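PDB 2JGP: tyrocidine synthetase 3 from Brevibacillus brevis, which takes part in nonribosomal synthesis of the antibiotic tyrocidine, here as a carrier and condensation bidomain that forms peptide bonds. Local coordinates for residues R184-V187 and S188-Q192; T218-H221 and H222-D226; M442-E446 and C447-P451. All coordinates share one frame; numbering follows the deposited sequence.

All three contacts are local and lie in the condensation domain. Interaction 1 is at the carboxy-terminal part of helix 180-189. Interaction 2 is at the end of strand 213-220. Their centres are 16 Å apart and they touch, with Val191 CG1 3.7 Å from Asp219 OD2. Interaction 3 sits at the edge strand 447-451 of the sheet that also holds strand 213-220. Its centre is 23 Å from each of the others. Interaction 2 holds the histidines and the aspartate of the HHxxxDG signature that marks the active site of this family. A sulfate, probably from the crystallisation liquor, lies about 3 Å from the His222 side chain.

Interaction 1: R184-V187 and S188-Q192; sequences RELV and SSLVQ
Ser188 starts the contact through its backbone. Its N donates to Glu185 O, one turn back, from well above the carbonyl plane. The CB of Ser188 also packs at 3.6 Å from Glu185 O. The side chain of Glu185 bends at chi2, which brings OE2 to 4.1 Å from Ser188 CB, a loose approach. Ser189 is tied in twice. Its N gives Glu185 O a second bond, 3.3 Å long and lying in the carbonyl plane. Its hydroxyl turns back over the helix: chi1 of 69° sets OG between the backbone N and the carbonyl carbon. From there OG donates to Leu186 O at 2.9 Å, while Leu186 CD2 lies beside the same OG. Leu190 follows. Its N lies nearly along the C=O axis of Leu186, 2.7 Å from O, though the N-H is bent from the line to it (147°). Its CG leans on that oxygen. The CD2 methyls of Leu190 and Leu186 meet loosely at 4.4 Å. Val191 lays CG2 3.4 Å from Val187 O. Beyond the helix its side chain also touches Phe217 and Asp219 of strand 213-220. Gln192 folds back, and its NE2 donates to Ser189 O at 3.0 Å in a nearly straight bond (170°). The chemistry is that of a helix running out of main-chain donors. The Ser189 hydroxyl adds to the backbone bond at Leu186 O, and the Gln192 amide supplies a donor to Ser189 O, whereas Val187 O is covered by a methyl group and has no polar partner.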
loop_
_atom_site.group_PDB
_atom_site.type_symbol
_atom_site.label_atom_id
_atom_site.label_comp_id
_atom_site.label_asym_id
_atom_site.label_seq_id
_atom_site.Cartn_x
_atom_site.Cartn_y
_atom_site.Cartn_z
ATOM N N ARG A 184 -4.237 7.011 29.843
ATOM C CA ARG A 184 -5.041 7.440 28.697
ATOM C C ARG A 184 -4.694 8.845 28.202
ATOM O O ARG A 184 -4.677 9.081 26.995
ATOM C CB ARG A 184 -6.539 7.356 29.014
ATOM C CG ARG A 184 -7.069 5.936 29.097
ATOM C CD ARG A 184 -8.582 5.891 28.943
ATOM N NE ARG A 184 -9.082 4.517 28.906
ATOM C CZ ARG A 184 -9.299 3.748 29.973
ATOM N NH1 ARG A 184 -9.069 4.197 31.207
ATOM N NH2 ARG A 184 -9.753 2.511 29.803
ATOM N N GLU A 185 -4.415 9.770 29.121
ATOM C CA GLU A 185 -4.027 11.131 28.726
ATOM C C GLU A 185 -2.553 11.168 28.319
ATOM O O GLU A 185 -2.193 11.827 27.340
ATOM C CB GLU A 185 -4.278 12.145 29.849
ATOM C CG GLU A 185 -4.832 13.540 29.414
ATOM C CD GLU A 185 -4.742 13.841 27.913
ATOM O OE1 GLU A 185 -5.812 13.881 27.264
ATOM O OE2 GLU A 185 -3.624 14.045 27.378
ATOM N N LEU A 186 -1.702 10.466 29.065
ATOM C CA LEU A 186 -0.272 10.415 28.738
ATOM C C LEU A 186 -0.025 9.982 27.306
ATOM O O LEU A 186 0.738 10.623 26.587
ATOM C CB LEU A 186 0.489 9.473 29.675
ATOM C CG LEU A 186 1.188 10.092 30.877
ATOM C CD1 LEU A 186 2.009 9.017 31.569
ATOM C CD2 LEU A 186 2.077 11.260 30.484
ATOM N N VAL A 187 -0.681 8.893 26.907
ATOM C CA VAL A 187 -0.523 8.299 25.574
ATOM C C VAL A 187 -0.674 9.296 24.425
ATOM O O VAL A 187 -0.092 9.105 23.349
ATOM C CB VAL A 187 -1.518 7.126 25.384
ATOM C CG1 VAL A 187 -1.736 6.812 23.920
ATOM C CG2 VAL A 187 -1.019 5.900 26.131
ATOM N N SER A 188 -1.471 10.338 24.642
ATOM C CA SER A 188 -1.618 11.404 23.660
ATOM C C SER A 188 -0.475 12.418 23.771
ATOM O O SER A 188 0.085 12.834 22.760
ATOM C CB SER A 188 -2.963 12.103 23.836
ATOM O OG SER A 188 -3.245 12.917 22.716
ATOM N N SER A 189 -0.128 12.805 24.996
ATOM C CA SER A 189 0.945 13.789 25.216
ATOM C C SER A 189 2.337 13.237 24.876
ATOM O O SER A 189 3.252 14.007 24.569
ATOM C CB SER A 189 0.926 14.307 26.655
ATOM O OG SER A 189 1.313 13.296 27.568
ATOM N N LEU A 190 2.492 11.915 24.923
ATOM C CA LEU A 190 3.771 11.277 24.588
ATOM C C LEU A 190 4.069 11.281 23.083
ATOM O O LEU A 190 5.198 11.013 22.678
ATOM C CB LEU A 190 3.833 9.842 25.135
ATOM C CG LEU A 190 3.869 9.706 26.662
ATOM C CD1 LEU A 190 4.023 8.257 27.076
ATOM C CD2 LEU A 190 4.979 10.563 27.293
ATOM N N VAL A 191 3.064 11.573 22.258
ATOM C CA VAL A 191 3.272 11.718 20.823
ATOM C C VAL A 191 3.897 13.088 20.549
ATOM O O VAL A 191 3.242 14.126 20.669
ATOM C CB VAL A 191 1.971 11.529 20.025
ATOM C CG1 VAL A 191 2.252 11.567 18.527
ATOM C CG2 VAL A 191 1.313 10.197 20.395
ATOM N N GLN A 192 5.177 13.067 20.187
ATOM C CA GLN A 192 5.988 14.276 20.086
ATOM C C GLN A 192 6.872 14.174 18.858
ATOM O O GLN A 192 7.148 13.067 18.388
ATOM C CB GLN A 192 6.868 14.420 21.331
ATOM C CG GLN A 192 6.121 14.755 22.616
ATOM C CD GLN A 192 5.609 16.178 22.644
ATOM O OE1 GLN A 192 6.263 17.106 22.146
ATOM N NE2 GLN A 192 4.438 16.367 23.252
#

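Interaction 2: T218-H221 and H222-D226; sequences TDMH and HSISD
His221 reaches over the first turn of the loop to Ser223. Its CB lies 3.3 Å from His222 N, and CG stays beside the same backbone nitrogen. CG is anti to the backbone N (chi1 -165°), which carries the ring along the following chain. ND1 is then gripped twice. Ser223 N donates to it at 3.1 Å, tilted 29° from the ring plane. Ser223 OG stands at the ring edge, 2.8 Å from ND1, in a hydrogen bond whose donor may be either atom. CE1 rests beside Ser223 CB. At the tip, NE2 bonds to Asp110 OD2, so both ring nitrogens are fixed and the ring cannot turn freely. In the main chain, His221 O accepts from Ile224 N at 3.1 Å, with the donor above the carbonyl plane, which closes the turn. Met220 SD lies 3.3 Å from Ser225 OG, a buried hydroxyl with no polar partner in the model. Asp226 caps the next helix and forms a salt bridge with Arg359. The side chain of His222 comes within about 3 Å of a bound sulfate, probably from the crystallisation liquor. This arrangement is the HHxxxDG motif of condensation domains, at the junction of strand 213-220 and helix 227-241.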
loop_
_atom_site.group_PDB
_atom_site.type_symbol
_atom_site.label_atom_id
_atom_site.label_comp_id
_atom_site.label_asym_id
_atom_site.label_seq_id
_atom_site.Cartn_x
_atom_site.Cartn_y
_atom_site.Cartn_z
ATOM N N THR A 218 4.575 2.934 21.889
ATOM C CA THR A 218 5.661 2.952 20.916
ATOM C C THR A 218 5.365 4.015 19.865
ATOM O O THR A 218 4.221 4.181 19.445
ATOM C CB THR A 218 5.837 1.574 20.242
ATOM O OG1 THR A 218 6.060 0.567 21.244
ATOM C CG2 THR A 218 7.013 1.591 19.267
ATOM N N ASP A 219 6.391 4.756 19.462
ATOM C CA ASP A 219 6.243 5.755 18.406
ATOM C C ASP A 219 7.495 5.739 17.550
ATOM O O ASP A 219 8.587 5.438 18.035
ATOM C CB ASP A 219 6.008 7.142 18.999
ATOM C CG ASP A 219 5.435 8.136 17.992
ATOM O OD1 ASP A 219 5.275 7.799 16.798
ATOM O OD2 ASP A 219 5.125 9.266 18.416
ATOM N N MET A 220 7.324 6.041 16.268
ATOM C CA MET A 220 8.444 6.101 15.347
ATOM C C MET A 220 8.071 7.028 14.221
ATOM O O MET A 220 6.887 7.348 14.039
ATOM C CB MET A 220 8.812 4.702 14.820
ATOM C CG MET A 220 7.773 4.038 13.924
ATOM S SD MET A 220 8.036 2.253 13.703
ATOM C CE MET A 220 7.282 1.612 15.202
ATOM N N HIS A 221 9.079 7.482 13.483
ATOM C CA HIS A 221 8.858 8.449 12.433
ATOM C C HIS A 221 8.585 7.731 11.112
ATOM O O HIS A 221 9.237 6.744 10.794
ATOM C CB HIS A 221 10.052 9.384 12.301
ATOM C CG HIS A 221 9.755 10.605 11.496
ATOM N ND1 HIS A 221 9.893 10.640 10.125
ATOM C CD2 HIS A 221 9.284 11.821 11.859
ATOM C CE1 HIS A 221 9.543 11.832 9.681
ATOM N NE2 HIS A 221 9.170 12.569 10.712
ATOM N N HIS A 222 7.619 8.239 10.349
ATOM C CA HIS A 222 7.162 7.553 9.135
ATOM C C HIS A 222 8.225 7.476 8.031
ATOM O O HIS A 222 8.069 6.705 7.081
ATOM C CB HIS A 222 5.884 8.207 8.581
ATOM C CG HIS A 222 4.940 7.232 7.942
ATOM N ND1 HIS A 222 5.364 6.252 7.071
ATOM C CD2 HIS A 222 3.599 7.076 8.061
ATOM C CE1 HIS A 222 4.322 5.547 6.664
ATOM N NE2 HIS A 222 3.241 6.018 7.259
ATOM N N SER A 223 9.295 8.261 8.151
ATOM C CA SER A 223 10.412 8.223 7.191
ATOM C C SER A 223 11.216 6.919 7.233
ATOM O O SER A 223 11.952 6.610 6.291
ATOM C CB SER A 223 11.364 9.403 7.427
ATOM O OG SER A 223 11.931 9.341 8.727
ATOM N N ILE A 224 11.092 6.162 8.321
ATOM C CA ILE A 224 11.830 4.895 8.479
ATOM C C ILE A 224 10.920 3.683 8.722
ATOM O O ILE A 224 11.378 2.609 9.119
ATOM C CB ILE A 224 12.943 5.024 9.566
ATOM C CG1 ILE A 224 12.409 5.517 10.913
ATOM C CG2 ILE A 224 14.017 5.983 9.091
ATOM C CD1 ILE A 224 11.562 4.528 11.652
ATOM N N SER A 225 9.629 3.844 8.453
ATOM C CA SER A 225 8.668 2.778 8.706
ATOM C C SER A 225 7.411 2.935 7.854
ATOM O O SER A 225 7.289 3.888 7.080
ATOM C CB SER A 225 8.314 2.750 10.195
ATOM O OG SER A 225 7.612 1.579 10.540
ATOM N N ASP A 226 6.516 1.957 7.966
ATOM C CA ASP A 226 5.164 2.039 7.417
ATOM C C ASP A 226 4.281 0.977 8.082
ATOM O O ASP A 226 4.739 0.255 8.982
ATOM C CB ASP A 226 5.142 1.969 5.865
ATOM C CG ASP A 226 5.642 0.653 5.306
ATOM O OD1 ASP A 226 5.819 -0.316 6.074
ATOM O OD2 ASP A 226 5.837 0.591 4.063
#

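Interaction 3: M442-E446 and C447-P451; sequences MTLPE and CTLAP
Leu449 turns CG away from its carbonyl carbon (chi1 -47°) and keeps its chain extended at chi2, so CD1 is delivered between Leu444 and Met442. Leu444 has an unusual first torsion, -100°, off the staggered positions, and this swings CD1 toward the same methyl. The two CD1 atoms meet at 3.4 Å, tighter than normal van der Waals contact. The side chains cross obliquely, and Leu444 CD1 also rests against CG of Leu449. Met442 also reaches this methyl: its CG lies 3.8 Å from Leu449 CD1, the two side chains crossing at a slant. The backbone draws the two sides together at one place: Leu444 N donates to Cys447 O at 3.0 Å, fairly straight at the hydrogen (163°) but from above the carbonyl plane. The CB atoms of Leu444 and Cys447 pack beside this bond at 4.0 Å. Residues 444-447 form a type I beta turn with Pro445 and Glu446 at its corners. The turn leads the chain into strand 447-451, an edge strand of the five-stranded sheet, antiparallel to strand 123-129. Thr448 pairs there with Glu128 through its backbone, and its OG1 also bonds to Glu128 O. On the inner side, Leu444 and Leu449 both touch Val238 of helix 227-241, and Met442 touches Leu234 of that helix. Their apolar cluster thus lies between the edge of the sheet and the helix. The contact also buries the backbone N of Thr443 and of Leu449, for which the model has no polar partner.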
loop_
_atom_site.group_PDB
_atom_site.type_symbol
_atom_site.label_atom_id
_atom_site.label_comp_id
_atom_site.label_asym_id
_atom_site.label_seq_id
_atom_site.Cartn_x
_atom_site.Cartn_y
_atom_site.Cartn_z
ATOM N N MET A 442 -2.337 -11.823 20.122
ATOM C CA MET A 442 -1.345 -12.783 19.610
ATOM C C MET A 442 -0.584 -13.518 20.720
ATOM O O MET A 442 0.048 -14.544 20.463
ATOM C CB MET A 442 -0.371 -12.096 18.643
ATOM C CG MET A 442 0.584 -11.089 19.268
ATOM S SD MET A 442 1.479 -10.160 18.007
ATOM C CE MET A 442 0.160 -9.167 17.310
ATOM N N THR A 443 -0.638 -12.978 21.939
ATOM C CA THR A 443 -0.205 -13.672 23.165
ATOM C C THR A 443 1.306 -13.879 23.338
ATOM O O THR A 443 2.068 -13.945 22.372
ATOM C CB THR A 443 -0.914 -15.051 23.348
ATOM O OG1 THR A 443 -0.382 -16.010 22.423
ATOM C CG2 THR A 443 -2.422 -14.923 23.155
ATOM N N LEU A 444 1.702 -13.983 24.606
ATOM C CA LEU A 444 3.068 -14.291 25.023
ATOM C C LEU A 444 3.016 -15.474 25.996
ATOM O O LEU A 444 1.928 -15.860 26.431
ATOM C CB LEU A 444 3.698 -13.068 25.698
ATOM C CG LEU A 444 4.646 -12.229 24.840
ATOM C CD1 LEU A 444 3.924 -11.676 23.627
ATOM C CD2 LEU A 444 5.251 -11.104 25.667
ATOM N N PRO A 445 4.180 -16.063 26.332
ATOM C CA PRO A 445 4.192 -17.176 27.291
ATOM C C PRO A 445 3.456 -16.893 28.607
ATOM O O PRO A 445 2.671 -17.729 29.060
ATOM C CB PRO A 445 5.692 -17.407 27.554
ATOM C CG PRO A 445 6.400 -16.232 26.957
ATOM C CD PRO A 445 5.537 -15.771 25.838
ATOM N N GLU A 446 3.705 -15.727 29.200
ATOM C CA GLU A 446 3.135 -15.372 30.502
ATOM C C GLU A 446 2.196 -14.160 30.441
ATOM O O GLU A 446 1.748 -13.677 31.483
ATOM C CB GLU A 446 4.267 -15.088 31.498
ATOM C CG GLU A 446 5.213 -16.267 31.750
ATOM C CD GLU A 446 4.696 -17.253 32.789
ATOM O OE1 GLU A 446 3.504 -17.192 33.155
ATOM O OE2 GLU A 446 5.496 -18.099 33.244
ATOM N N CYS A 447 1.894 -13.678 29.235
ATOM C CA CYS A 447 1.099 -12.456 29.064
ATOM C C CYS A 447 0.079 -12.558 27.932
ATOM O O CYS A 447 0.138 -13.468 27.104
ATOM C CB CYS A 447 2.021 -11.262 28.800
ATOM S SG CYS A 447 3.069 -10.800 30.190
ATOM N N THR A 448 -0.853 -11.606 27.916
ATOM C CA THR A 448 -1.847 -11.479 26.854
ATOM C C THR A 448 -1.835 -10.052 26.303
ATOM O O THR A 448 -1.911 -9.085 27.062
ATOM C CB THR A 448 -3.261 -11.808 27.363
ATOM O OG1 THR A 448 -3.601 -10.934 28.446
ATOM C CG2 THR A 448 -3.336 -13.251 27.839
ATOM N N LEU A 449 -1.746 -9.932 24.981
ATOM C CA LEU A 449 -1.609 -8.638 24.316
ATOM C C LEU A 449 -2.928 -8.210 23.678
ATOM O O LEU A 449 -3.602 -9.017 23.042
ATOM C CB LEU A 449 -0.525 -8.721 23.240
ATOM C CG LEU A 449 0.796 -9.382 23.647
ATOM C CD1 LEU A 449 1.768 -9.382 22.480
ATOM C CD2 LEU A 449 1.406 -8.689 24.857
ATOM N N ALA A 450 -3.287 -6.939 23.841
ATOM C CA ALA A 450 -4.527 -6.412 23.274
ATOM C C ALA A 450 -4.451 -4.896 23.103
ATOM O O ALA A 450 -3.552 -4.259 23.645
ATOM C CB ALA A 450 -5.707 -6.785 24.161
ATOM N N PRO A 451 -5.391 -4.312 22.335
ATOM C CA PRO A 451 -5.440 -2.855 22.183
ATOM C C PRO A 451 -5.758 -2.126 23.488
ATOM O O PRO A 451 -6.432 -2.683 24.355
ATOM C CB PRO A 451 -6.577 -2.644 21.173
ATOM C CG PRO A 451 -6.758 -3.957 20.503
ATOM C CD PRO A 451 -6.444 -4.971 21.544
#